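Local coordinates for KLLA0F20702p (Kluyveromyces lactis, PDB 5Y5A), which probably helps recruit telomerase to telomeres as yeast Est1, a telomerase subunit that forms a complex with the telomere protein Cdc13, at residues Ile352-Asn357 against Ile410-Lys415; His404-Val409 against Arg427-Trp432. One frame throughout, in Å; residues are numbered along the deposited sequence.

Contact 1 (Ile352-Asn357 against Ile410-Lys415); sequences IRYIKN and IMKEFK
A chi1 of 67° sets the ring of Tyr354 between its own backbone N and carbonyl carbon and sends the hydroxyl out toward Glu413, whose chain folds back at chi2 (-67°) to bring the carboxylate up from the opposite direction. The two meet in one hydrogen bond: Tyr354 OH donates to Glu413 OE1 over 2.5 Å, a short bond. OE1 lies near the ring plane, beyond its edge, and receives the proton through its anti lone pair, the one turned away from OE2. Ring and carboxylate planes stand 63° apart. Beside the polar link, the methylene CG of Glu413 sits to one side of the ring plane, 3.5 Å from Tyr354 CE1, and Lys412 CB approaches Tyr354 OH at 3.7 Å. The bond ties helix 339-379 to the loop that leaves helix 385-410, within the all-helical Est1 DNA/RNA-binding region of the TPR clan. A glutamate suits this loop because its second oxygen, OE2, can also accept a bond from Asn416 ND2. Tyr422 of helix 421-433 packs on both Tyr354 and Glu413. A phenylalanine in place of Tyr354 would probably leave Glu413 OE1 without its donor and the carboxylate freer to turn. The helix bearing Tyr354 is kinked here, and Asn357 bridges the irregular turn: its ND2 reaches Arg353 O at 2.9 Å, nearly straight and in the carbonyl plane, while OD1 is bonded by Arg306.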
ATOM      1  N   ILE A 352      25.525   0.922  -4.429  1.00 46.40           N
ATOM      2  CA  ILE A 352      26.453   1.831  -3.766  1.00 39.79           C
ATOM      3  C   ILE A 352      25.820   2.564  -2.575  1.00 42.36           C
ATOM      4  O   ILE A 352      26.510   2.926  -1.617  1.00 41.41           O
ATOM      5  CB  ILE A 352      27.006   2.867  -4.787  1.00 52.06           C
ATOM      6  CG1 ILE A 352      27.728   2.144  -5.930  1.00 52.65           C
ATOM      7  CG2 ILE A 352      27.928   3.880  -4.128  1.00 45.69           C
ATOM      8  CD1 ILE A 352      28.348   3.073  -6.957  1.00 45.65           C
ATOM      9  N   ARG A 353      24.508   2.773  -2.625  1.00 40.80           N
ATOM     10  CA  ARG A 353      23.860   3.683  -1.679  1.00 46.74           C
ATOM     11  C   ARG A 353      22.703   3.049  -0.911  1.00 47.42           C
ATOM     12  O   ARG A 353      21.784   3.750  -0.491  1.00 52.46           O
ATOM     13  CB  ARG A 353      23.337   4.929  -2.414  1.00 48.41           C
ATOM     14  CG  ARG A 353      24.356   5.653  -3.303  1.00 44.95           C
ATOM     15  CD  ARG A 353      25.412   6.382  -2.502  1.00 43.45           C
ATOM     16  NE  ARG A 353      26.402   7.008  -3.377  1.00 46.52           N
ATOM     17  CZ  ARG A 353      27.367   7.818  -2.957  1.00 52.71           C
ATOM     18  NH1 ARG A 353      27.482   8.115  -1.671  1.00 47.95           N
ATOM     19  NH2 ARG A 353      28.220   8.333  -3.827  1.00 54.59           N
ATOM     20  N   TYR A 354      22.735   1.732  -0.719  1.00 39.44           N
ATOM     21  CA  TYR A 354      21.592   1.064  -0.103  1.00 38.76           C
ATOM     22  C   TYR A 354      21.444   1.375   1.388  1.00 39.21           C
ATOM     23  O   TYR A 354      20.335   1.365   1.915  1.00 41.62           O
ATOM     24  CB  TYR A 354      21.672  -0.453  -0.311  1.00 33.95           C
ATOM     25  CG  TYR A 354      22.807  -1.150   0.414  1.00 41.49           C
ATOM     26  CD1 TYR A 354      22.694  -1.497   1.756  1.00 45.65           C
ATOM     27  CD2 TYR A 354      23.978  -1.495  -0.255  1.00 40.98           C
ATOM     28  CE1 TYR A 354      23.729  -2.139   2.424  1.00 43.83           C
ATOM     29  CE2 TYR A 354      25.015  -2.139   0.403  1.00 49.11           C
ATOM     30  CZ  TYR A 354      24.881  -2.460   1.739  1.00 44.34           C
ATOM     31  OH  TYR A 354      25.900  -3.104   2.392  1.00 46.06           O
ATOM     32  N   ILE A 355      22.555   1.662   2.060  1.00 42.90           N
ATOM     33  CA  ILE A 355      22.560   1.773   3.520  1.00 44.80           C
ATOM     34  C   ILE A 355      21.570   2.815   4.066  1.00 50.98           C
ATOM     35  O   ILE A 355      20.736   2.503   4.917  1.00 51.37           O
ATOM     36  CB  ILE A 355      23.969   2.096   4.028  1.00 48.99           C
ATOM     37  CG1 ILE A 355      24.915   0.938   3.700  1.00 48.85           C
ATOM     38  CG2 ILE A 355      23.950   2.385   5.531  1.00 50.90           C
ATOM     39  CD1 ILE A 355      26.347   1.184   4.141  1.00 50.97           C
ATOM     40  N   LYS A 356      21.646   4.043   3.567  1.00 49.51           N
ATOM     41  CA  LYS A 356      20.765   5.102   4.048  1.00 45.19           C
ATOM     42  C   LYS A 356      19.411   5.137   3.327  1.00 52.61           C
ATOM     43  O   LYS A 356      18.523   5.914   3.687  1.00 54.34           O
ATOM     44  CB  LYS A 356      21.461   6.452   3.905  1.00 42.01           C
ATOM     45  CG  LYS A 356      22.700   6.629   4.790  1.00 41.03           C
ATOM     46  CD  LYS A 356      23.333   7.992   4.556  1.00 48.42           C
ATOM     47  CE  LYS A 356      24.740   8.069   5.147  1.00 56.32           C
ATOM     48  NZ  LYS A 356      25.294   9.452   5.088  1.00 61.91           N
ATOM     49  N   ASN A 357      19.247   4.295   2.312  1.00 43.33           N
ATOM     50  CA  ASN A 357      18.056   4.377   1.477  1.00 41.57           C
ATOM     51  C   ASN A 357      17.291   3.062   1.388  1.00 44.63           C
ATOM     52  O   ASN A 357      16.435   2.908   0.533  1.00 43.57           O
ATOM     53  CB  ASN A 357      18.446   4.859   0.076  1.00 44.00           C
ATOM     54  CG  ASN A 357      19.089   6.247   0.093  1.00 49.21           C
ATOM     55  OD1 ASN A 357      18.415   7.242   0.352  1.00 55.69           O
ATOM     56  ND2 ASN A 357      20.398   6.315  -0.174  1.00 38.76           N
ATOM     57  N   ILE A 410      21.519  -7.878   0.246  1.00 40.54           N
ATOM     58  CA  ILE A 410      21.198  -8.801   1.330  1.00 40.08           C
ATOM     59  C   ILE A 410      22.414  -9.654   1.704  1.00 43.09           C
ATOM     60  O   ILE A 410      22.658  -9.894   2.886  1.00 45.63           O
ATOM     61  CB  ILE A 410      20.003  -9.714   0.966  1.00 44.18           C
ATOM     62  CG1 ILE A 410      18.792  -8.870   0.538  1.00 46.42           C
ATOM     63  CG2 ILE A 410      19.630 -10.593   2.144  1.00 43.29           C
ATOM     64  CD1 ILE A 410      17.579  -9.694   0.064  1.00 40.72           C
ATOM     65  N   MET A 411      23.195 -10.078   0.710  1.00 42.20           N
ATOM     66  CA  MET A 411      24.403 -10.864   0.980  1.00 44.00           C
ATOM     67  C   MET A 411      25.417 -10.083   1.807  1.00 45.69           C
ATOM     68  O   MET A 411      26.212 -10.679   2.542  1.00 47.86           O
ATOM     69  CB  MET A 411      25.059 -11.335  -0.326  1.00 48.46           C
ATOM     70  CG  MET A 411      24.397 -12.549  -0.966  1.00 44.66           C
ATOM     71  SD  MET A 411      24.580 -14.051   0.003  1.00 50.84           S
ATOM     72  CE  MET A 411      26.282 -14.474  -0.365  1.00 46.50           C
ATOM     73  N   LYS A 412      25.391  -8.758   1.693  1.00 41.28           N
ATOM     74  CA  LYS A 412      26.311  -7.923   2.468  1.00 49.66           C
ATOM     75  C   LYS A 412      25.716  -7.524   3.817  1.00 48.34           C
ATOM     76  O   LYS A 412      26.382  -6.877   4.618  1.00 53.12           O
ATOM     77  CB  LYS A 412      26.702  -6.657   1.692  1.00 49.77           C
ATOM     78  CG  LYS A 412      27.262  -6.903   0.294  1.00 54.55           C
ATOM     79  CD  LYS A 412      28.010  -5.674  -0.235  1.00 60.10           C
ATOM     80  CE  LYS A 412      28.327  -5.812  -1.724  1.00 61.06           C
ATOM     81  NZ  LYS A 412      29.120  -4.660  -2.249  1.00 57.46           N
ATOM     82  N   GLU A 413      24.467  -7.909   4.075  1.00 46.40           N
ATOM     83  CA  GLU A 413      23.787  -7.452   5.286  1.00 52.11           C
ATOM     84  C   GLU A 413      22.978  -8.516   6.035  1.00 49.44           C
ATOM     85  O   GLU A 413      22.149  -8.175   6.879  1.00 45.03           O
ATOM     86  CB  GLU A 413      22.852  -6.287   4.944  1.00 53.41           C
ATOM     87  CG  GLU A 413      23.538  -5.081   4.326  1.00 51.28           C
ATOM     88  CD  GLU A 413      24.478  -4.382   5.290  1.00 49.87           C
ATOM     89  OE1 GLU A 413      25.373  -3.638   4.824  1.00 49.15           O
ATOM     90  OE2 GLU A 413      24.316  -4.566   6.516  1.00 52.01           O
ATOM     91  N   PHE A 414      23.221  -9.794   5.763  1.00 48.76           N
ATOM     92  CA  PHE A 414      22.363 -10.830   6.339  1.00 47.95           C
ATOM     93  C   PHE A 414      22.574 -10.975   7.844  1.00 52.87           C
ATOM     94  O   PHE A 414      21.751 -11.597   8.515  1.00 54.56           O
ATOM     95  CB  PHE A 414      22.570 -12.179   5.634  1.00 44.91           C
ATOM     96  CG  PHE A 414      23.953 -12.756   5.799  1.00 47.42           C
ATOM     97  CD1 PHE A 414      24.273 -13.527   6.910  1.00 43.02           C
ATOM     98  CD2 PHE A 414      24.925 -12.542   4.834  1.00 48.49           C
ATOM     99  CE1 PHE A 414      25.533 -14.060   7.058  1.00 42.89           C
ATOM    100  CE2 PHE A 414      26.192 -13.072   4.978  1.00 53.80           C
ATOM    101  CZ  PHE A 414      26.499 -13.827   6.093  1.00 53.43           C
ATOM    102  N   LYS A 415      23.651 -10.389   8.375  1.00 52.41           N
ATOM    103  CA  LYS A 415      23.908 -10.419   9.817  1.00 52.66           C
ATOM    104  C   LYS A 415      23.374  -9.186  10.539  1.00 51.85           C
ATOM    105  O   LYS A 415      23.409  -9.106  11.774  1.00 47.37           O
ATOM    106  CB  LYS A 415      25.410 -10.556  10.100  1.00 55.11           C
ATOM    107  CG  LYS A 415      26.010 -11.869   9.634  1.00 55.00           C
ATOM    108  CD  LYS A 415      27.477 -11.979   9.999  1.00 64.14           C
ATOM    109  CE  LYS A 415      28.066 -13.250   9.420  1.00 74.21           C
ATOM    110  NZ  LYS A 415      29.513 -13.413   9.730  1.00 80.53           N
TER

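Contact 2 (His404-Val409 against Arg427-Trp432); sequences HLIDKV and RIMMCW
Met429 has the most surface buried here and reaches across to Leu405 and Ile406, two neighbours on the facing helix. Its chain runs extended beyond CG, with chi2 at -178°, and this length makes up for the distance between the backbones, which at their nearest, Ile406 and Met429, still lie 10.3 Å apart between CA atoms. The terminal methyl meets Leu405, with Met429 CE 3.7 Å from Leu405 CD1 and 4.0 Å from Leu405 CB. One atom back along the chain, Met429 SD packs against Ile406 CD1 at 4.0 Å. Sulfur and methyl thus divide the two partners between them, a task for which a long, unbranched, flexible side chain is well suited. Segments 404-409 and 427-432 run roughly antiparallel, and their helices, successive in the chain and joined by a loop, pack together in the helical Est1 DNA/RNA-binding region, a family of the TPR clan. Ile406 offers its longer branch to the methionine, and its side chain also packs on Phe449, Ser452 and Met453 of helix 447-462; Leu405 in turn touches Ile361 of helix 339-379. All three side chains are buried, so purely apolar groups fit the site. The helix widens to a pi-type turn over 406-409, and the bond of Val409 N to Leu405 O, at 3.0 Å, is weak.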
ATOM      1  N   HIS A 404      19.942  -8.933  -8.140  1.00 41.63           N
ATOM      2  CA  HIS A 404      20.743  -7.752  -7.827  1.00 42.83           C
ATOM      3  C   HIS A 404      20.606  -7.406  -6.337  1.00 40.13           C
ATOM      4  O   HIS A 404      21.605  -7.194  -5.650  1.00 41.47           O
ATOM      5  CB  HIS A 404      20.327  -6.565  -8.699  1.00 35.89           C
ATOM      6  CG  HIS A 404      21.227  -5.380  -8.569  1.00 42.66           C
ATOM      7  ND1 HIS A 404      22.528  -5.378  -9.027  1.00 43.75           N
ATOM      8  CD2 HIS A 404      21.018  -4.155  -8.029  1.00 40.35           C
ATOM      9  CE1 HIS A 404      23.080  -4.205  -8.777  1.00 42.06           C
ATOM     10  NE2 HIS A 404      22.182  -3.444  -8.175  1.00 40.83           N
ATOM     11  N   LEU A 405      19.369  -7.373  -5.846  1.00 43.42           N
ATOM     12  CA  LEU A 405      19.102  -7.176  -4.420  1.00 40.99           C
ATOM     13  C   LEU A 405      19.824  -8.195  -3.556  1.00 40.04           C
ATOM     14  O   LEU A 405      20.436  -7.848  -2.563  1.00 39.27           O
ATOM     15  CB  LEU A 405      17.609  -7.271  -4.124  1.00 42.20           C
ATOM     16  CG  LEU A 405      16.768  -6.016  -4.308  1.00 52.53           C
ATOM     17  CD1 LEU A 405      15.399  -6.219  -3.676  1.00 52.89           C
ATOM     18  CD2 LEU A 405      17.494  -4.830  -3.701  1.00 45.65           C
ATOM     19  N   ILE A 406      19.708  -9.464  -3.923  1.00 40.95           N
ATOM     20  CA  ILE A 406      20.335 -10.527  -3.155  1.00 41.79           C
ATOM     21  C   ILE A 406      21.862 -10.425  -3.210  1.00 40.09           C
ATOM     22  O   ILE A 406      22.525 -10.377  -2.177  1.00 42.92           O
ATOM     23  CB  ILE A 406      19.893 -11.908  -3.661  1.00 39.66           C
ATOM     24  CG1 ILE A 406      18.391 -12.079  -3.434  1.00 43.16           C
ATOM     25  CG2 ILE A 406      20.698 -13.009  -2.958  1.00 44.61           C
ATOM     26  CD1 ILE A 406      17.750 -13.150  -4.278  1.00 43.74           C
ATOM     27  N   ASP A 407      22.413 -10.372  -4.419  1.00 39.23           N
ATOM     28  CA  ASP A 407      23.861 -10.391  -4.588  1.00 41.41           C
ATOM     29  C   ASP A 407      24.535  -9.156  -3.998  1.00 40.90           C
ATOM     30  O   ASP A 407      25.553  -9.279  -3.332  1.00 43.10           O
ATOM     31  CB  ASP A 407      24.240 -10.519  -6.069  1.00 44.80           C
ATOM     32  CG  ASP A 407      23.783 -11.841  -6.687  1.00 48.14           C
ATOM     33  OD1 ASP A 407      23.286 -12.717  -5.948  1.00 49.61           O
ATOM     34  OD2 ASP A 407      23.917 -12.004  -7.916  1.00 49.08           O
ATOM     35  N   LYS A 408      23.988  -7.963  -4.223  1.00 43.05           N
ATOM     36  CA  LYS A 408      24.736  -6.762  -3.840  1.00 42.21           C
ATOM     37  C   LYS A 408      24.283  -6.164  -2.515  1.00 44.90           C
ATOM     38  O   LYS A 408      24.970  -5.302  -1.963  1.00 46.01           O
ATOM     39  CB  LYS A 408      24.652  -5.689  -4.937  1.00 41.71           C
ATOM     40  CG  LYS A 408      24.964  -6.177  -6.348  1.00 41.14           C
ATOM     41  CD  LYS A 408      26.384  -6.686  -6.479  1.00 49.92           C
ATOM     42  CE  LYS A 408      26.641  -7.178  -7.892  1.00 55.75           C
ATOM     43  NZ  LYS A 408      27.942  -7.883  -7.996  1.00 64.39           N
ATOM     44  N   VAL A 409      23.142  -6.601  -1.988  1.00 40.71           N
ATOM     45  CA  VAL A 409      22.647  -5.965  -0.767  1.00 43.61           C
ATOM     46  C   VAL A 409      22.458  -6.951   0.387  1.00 38.74           C
ATOM     47  O   VAL A 409      23.161  -6.865   1.391  1.00 51.55           O
ATOM     48  CB  VAL A 409      21.312  -5.206  -1.012  1.00 37.62           C
ATOM     49  CG1 VAL A 409      20.897  -4.466   0.240  1.00 36.31           C
ATOM     50  CG2 VAL A 409      21.457  -4.227  -2.171  1.00 37.35           C
ATOM     51  N   ARG A 427      12.077 -12.654   2.606  1.00 40.26           N
ATOM     52  CA  ARG A 427      10.821 -13.324   2.970  1.00 42.87           C
ATOM     53  C   ARG A 427       9.744 -13.042   1.934  1.00 45.91           C
ATOM     54  O   ARG A 427       8.986 -13.921   1.536  1.00 40.01           O
ATOM     55  CB  ARG A 427      10.309 -12.870   4.338  1.00 40.36           C
ATOM     56  CG  ARG A 427      11.028 -13.438   5.539  1.00 48.05           C
ATOM     57  CD  ARG A 427      10.298 -13.030   6.805  1.00 44.83           C
ATOM     58  NE  ARG A 427       8.944 -13.578   6.856  1.00 39.31           N
ATOM     59  CZ  ARG A 427       7.928 -12.990   7.482  1.00 44.71           C
ATOM     60  NH1 ARG A 427       6.727 -13.557   7.490  1.00 44.38           N
ATOM     61  NH2 ARG A 427       8.113 -11.828   8.101  1.00 45.59           N
ATOM     62  N   ILE A 428       9.695 -11.789   1.513  1.00 44.97           N
ATOM     63  CA  ILE A 428       8.673 -11.314   0.606  1.00 43.32           C
ATOM     64  C   ILE A 428       8.808 -11.951  -0.783  1.00 41.76           C
ATOM     65  O   ILE A 428       7.806 -12.365  -1.385  1.00 40.60           O
ATOM     66  CB  ILE A 428       8.733  -9.788   0.551  1.00 39.89           C
ATOM     67  CG1 ILE A 428       8.157  -9.237   1.853  1.00 34.11           C
ATOM     68  CG2 ILE A 428       8.011  -9.235  -0.657  1.00 35.73           C
ATOM     69  CD1 ILE A 428       8.447  -7.796   2.051  1.00 42.30           C
ATOM     70  N   MET A 429      10.043 -12.064  -1.265  1.00 36.50           N
ATOM     71  CA  MET A 429      10.308 -12.768  -2.515  1.00 43.70           C
ATOM     72  C   MET A 429       9.780 -14.205  -2.465  1.00 45.93           C
ATOM     73  O   MET A 429       9.042 -14.634  -3.346  1.00 41.29           O
ATOM     74  CB  MET A 429      11.810 -12.773  -2.829  1.00 44.04           C
ATOM     75  CG  MET A 429      12.417 -11.381  -3.069  1.00 41.56           C
ATOM     76  SD  MET A 429      14.177 -11.477  -3.503  1.00 45.87           S
ATOM     77  CE  MET A 429      14.724  -9.803  -3.177  1.00 40.14           C
ATOM     78  N   MET A 430      10.149 -14.932  -1.415  1.00 44.56           N
ATOM     79  CA  MET A 430       9.764 -16.327  -1.289  1.00 47.00           C
ATOM     80  C   MET A 430       8.261 -16.487  -1.114  1.00 43.58           C
ATOM     81  O   MET A 430       7.660 -17.396  -1.675  1.00 43.52           O
ATOM     82  CB  MET A 430      10.499 -16.979  -0.121  1.00 47.37           C
ATOM     83  CG  MET A 430      12.005 -16.884  -0.241  1.00 49.63           C
ATOM     84  SD  MET A 430      12.582 -17.422  -1.864  1.00 55.31           S
ATOM     85  CE  MET A 430      12.040 -19.116  -1.821  1.00 43.59           C
ATOM     86  N   CYS A 431       7.658 -15.604  -0.335  1.00 34.84           N
ATOM     87  CA  CYS A 431       6.220 -15.674  -0.121  1.00 42.68           C
ATOM     88  C   CYS A 431       5.467 -15.380  -1.409  1.00 41.40           C
ATOM     89  O   CYS A 431       4.429 -15.988  -1.686  1.00 41.23           O
ATOM     90  CB  CYS A 431       5.793 -14.709   0.977  1.00 44.69           C
ATOM     91  SG  CYS A 431       6.194 -15.310   2.618  1.00 46.16           S
ATOM     92  N   TRP A 432       5.994 -14.455  -2.201  1.00 38.40           N
ATOM     93  CA  TRP A 432       5.401 -14.169  -3.501  1.00 38.59           C
ATOM     94  C   TRP A 432       5.524 -15.380  -4.410  1.00 41.82           C
ATOM     95  O   TRP A 432       4.542 -15.832  -5.013  1.00 44.36           O
ATOM     96  CB  TRP A 432       6.074 -12.965  -4.159  1.00 36.05           C
ATOM     97  CG  TRP A 432       5.511 -12.645  -5.515  1.00 35.26           C
ATOM     98  CD1 TRP A 432       4.194 -12.436  -5.831  1.00 41.03           C
ATOM     99  CD2 TRP A 432       6.245 -12.471  -6.733  1.00 34.39           C
ATOM    100  NE1 TRP A 432       4.065 -12.149  -7.172  1.00 40.47           N
ATOM    101  CE2 TRP A 432       5.311 -12.153  -7.746  1.00 38.74           C
ATOM    102  CE3 TRP A 432       7.603 -12.546  -7.065  1.00 34.69           C
ATOM    103  CZ2 TRP A 432       5.693 -11.922  -9.067  1.00 36.02           C
ATOM    104  CZ3 TRP A 432       7.981 -12.302  -8.378  1.00 33.71           C
ATOM    105  CH2 TRP A 432       7.027 -12.001  -9.361  1.00 36.70           C
TER

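Overall arrangement
Contacts 1 and 2 have centres 12 Å apart and interlock along the chain, since their segments alternate in sequence. Helix 385-410 is the shared element: it supplies 404-409 to contact 2 and runs directly into 410-415 of contact 1. Probable hydrogen bonds of 3.0 Å, from Ile410 N to Leu405 O and from Met411 N to Ile406 O, tie 404-409 to the start of 410-415; each reaches five residues back, in keeping with the wider turn. The Tyr354 ring also packs on this helix, its CD1 lying 3.8 Å from Val409 CG1. From segment 427-432, Met430, the residue after Met429, packs on an aromatic side chain of the bound peptide, presumably from Cdc13.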